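Long-range contact in condensin complex subunit 3 (Schizosaccharomyces pombe, PDB 5OQR), which serves as a regulatory subunit of condensin, the complex required to convert interphase chromatin into condensed, mitotic-like chromosomes: residues Leu293-Phe298 against Leu313-Phe317. Numbering follows the deposited sequence.
Sequences LSQLEF and LARTF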
loop_
_atom_site.group_PDB
_atom_site.type_symbol
_atom_site.label_atom_id
_atom_site.label_comp_id
_atom_site.label_asym_id
_atom_site.label_seq_id
_atom_site.Cartn_x
_atom_site.Cartn_y
_atom_site.Cartn_z
ATOM N N LEU A 293 -1.277 1.192 -29.656
ATOM C CA LEU A 293 -1.903 -0.124 -29.605
ATOM C C LEU A 293 -2.302 -0.598 -30.995
ATOM O O LEU A 293 -2.155 -1.781 -31.323
ATOM C CB LEU A 293 -3.119 -0.091 -28.682
ATOM C CG LEU A 293 -3.716 -1.458 -28.343
ATOM C CD1 LEU A 293 -2.782 -2.245 -27.436
ATOM C CD2 LEU A 293 -5.084 -1.309 -27.704
ATOM N N SER A 294 -2.807 0.309 -31.828
ATOM C CA SER A 294 -3.212 -0.035 -33.184
ATOM C C SER A 294 -2.034 -0.173 -34.137
ATOM O O SER A 294 -2.247 -0.479 -35.314
ATOM C CB SER A 294 -4.180 1.019 -33.724
ATOM O OG SER A 294 -5.299 1.168 -32.872
ATOM N N GLN A 295 -0.808 0.042 -33.667
ATOM C CA GLN A 295 0.380 -0.042 -34.504
ATOM C C GLN A 295 1.156 -1.335 -34.306
ATOM O O GLN A 295 2.176 -1.536 -34.971
ATOM C CB GLN A 295 1.295 1.155 -34.231
ATOM C CG GLN A 295 0.841 2.434 -34.910
ATOM C CD GLN A 295 1.504 3.667 -34.339
ATOM O OE1 GLN A 295 2.443 3.572 -33.548
ATOM N NE2 GLN A 295 1.016 4.837 -34.734
ATOM N N LEU A 296 0.713 -2.205 -33.406
ATOM C CA LEU A 296 1.358 -3.497 -33.227
ATOM C C LEU A 296 0.883 -4.477 -34.291
ATOM O O LEU A 296 -0.312 -4.579 -34.580
ATOM C CB LEU A 296 1.061 -4.063 -31.840
ATOM C CG LEU A 296 1.619 -3.304 -30.637
ATOM C CD1 LEU A 296 1.144 -3.962 -29.354
ATOM C CD2 LEU A 296 3.137 -3.247 -30.670
ATOM N N GLU A 297 1.834 -5.199 -34.873
ATOM C CA GLU A 297 1.548 -6.208 -35.880
ATOM C C GLU A 297 2.127 -7.543 -35.438
ATOM O O GLU A 297 3.241 -7.606 -34.907
ATOM C CB GLU A 297 2.121 -5.811 -37.244
ATOM C CG GLU A 297 1.579 -4.498 -37.777
ATOM C CD GLU A 297 0.069 -4.509 -37.933
ATOM O OE1 GLU A 297 -0.492 -5.579 -38.253
ATOM O OE2 GLU A 297 -0.558 -3.448 -37.728
ATOM N N PHE A 298 1.361 -8.611 -35.659
ATOM C CA PHE A 298 1.740 -9.962 -35.255
ATOM C C PHE A 298 1.724 -10.872 -36.478
ATOM O O PHE A 298 0.846 -11.734 -36.617
ATOM C CB PHE A 298 0.805 -10.489 -34.168
ATOM C CG PHE A 298 0.731 -9.604 -32.961
ATOM C CD1 PHE A 298 -0.242 -8.626 -32.865
ATOM C CD2 PHE A 298 1.637 -9.744 -31.927
ATOM C CE1 PHE A 298 -0.313 -7.806 -31.759
ATOM C CE2 PHE A 298 1.571 -8.927 -30.818
ATOM C CZ PHE A 298 0.595 -7.957 -30.734
ATOM N N LEU A 313 4.037 -9.719 -24.488
ATOM C CA LEU A 313 3.376 -8.589 -25.131
ATOM C C LEU A 313 2.106 -9.026 -25.848
ATOM O O LEU A 313 1.082 -8.337 -25.789
ATOM C CB LEU A 313 4.334 -7.913 -26.111
ATOM C CG LEU A 313 3.747 -6.748 -26.909
ATOM C CD1 LEU A 313 3.275 -5.634 -25.983
ATOM C CD2 LEU A 313 4.768 -6.232 -27.904
ATOM N N ALA A 314 2.153 -10.163 -26.544
ATOM C CA ALA A 314 0.971 -10.640 -27.251
ATOM C C ALA A 314 -0.128 -11.037 -26.275
ATOM O O ALA A 314 -1.305 -10.731 -26.497
ATOM C CB ALA A 314 1.343 -11.815 -28.156
ATOM N N ARG A 315 0.234 -11.716 -25.186
ATOM C CA ARG A 315 -0.763 -12.131 -24.205
ATOM C C ARG A 315 -1.421 -10.926 -23.546
ATOM O O ARG A 315 -2.620 -10.952 -23.246
ATOM C CB ARG A 315 -0.113 -13.040 -23.161
ATOM C CG ARG A 315 -0.935 -13.253 -21.894
ATOM C CD ARG A 315 -0.560 -12.247 -20.810
ATOM N NE ARG A 315 -1.252 -12.508 -19.550
ATOM C CZ ARG A 315 -0.698 -13.039 -18.466
ATOM N NH1 ARG A 315 -1.434 -13.230 -17.381
ATOM N NH2 ARG A 315 0.583 -13.380 -18.446
ATOM N N THR A 316 -0.652 -9.863 -23.303
ATOM C CA THR A 316 -1.220 -8.664 -22.694
ATOM C C THR A 316 -2.057 -7.883 -23.699
ATOM O O THR A 316 -3.145 -7.400 -23.365
ATOM C CB THR A 316 -0.107 -7.782 -22.130
ATOM O OG1 THR A 316 0.737 -8.559 -21.271
ATOM C CG2 THR A 316 -0.697 -6.627 -21.331
ATOM N N PHE A 317 -1.558 -7.738 -24.928
ATOM C CA PHE A 317 -2.334 -7.101 -25.986
ATOM C C PHE A 317 -3.682 -7.791 -26.150
ATOM O O PHE A 317 -4.726 -7.136 -26.235
ATOM C CB PHE A 317 -1.535 -7.133 -27.291
ATOM C CG PHE A 317 -2.329 -6.754 -28.507
ATOM C CD1 PHE A 317 -2.373 -5.443 -28.940
ATOM C CD2 PHE A 317 -3.015 -7.714 -29.230
ATOM C CE1 PHE A 317 -3.096 -5.095 -30.060
ATOM C CE2 PHE A 317 -3.741 -7.370 -30.349
ATOM C CZ PHE A 317 -3.779 -6.060 -30.766
#
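A type I beta turn from Leu293 to Leu296 leads the loop between helices 290-293 and 300-304 over helix 308-324, in a locally buried apolar cluster where Phe317 on that helix is gripped by Leu293, Leu296 and Phe298. The two phenylalanines form an edge-to-face pair, centroids 4.9 Å apart and planes at 50°: the edge of Phe298 comes down on Phe317, with CE1 3.6 Å above the plane and over the ring centre. A chi1 of 169° swings the Phe317 ring away from its own backbone N and out toward the loop. There its CD1 meets Leu293 CD1 at 3.6 Å and Leu296 CD1 at 3.8 Å. The same Leu296 CD1 also touches Leu313 CD1, 4.3 Å away and one helical turn back from Phe317. The Phe298 ring also reaches Ala314, CE2 to CB at 3.9 Å. Cutting Phe317 back to alanine is likely to leave a gap between loop and helix, depriving Phe298 of its ring partner and Leu293 and Leu296 of the surface they pack on. Around this cluster, Phe286 of helix 275-288 touches Leu293 and Leu296, while Phe302 sets a second ring against Phe298. Aromatic rings and leucines thus join an interhelical loop to a helix, within an alpha-helical protein that carries HEAT repeats before and after this region.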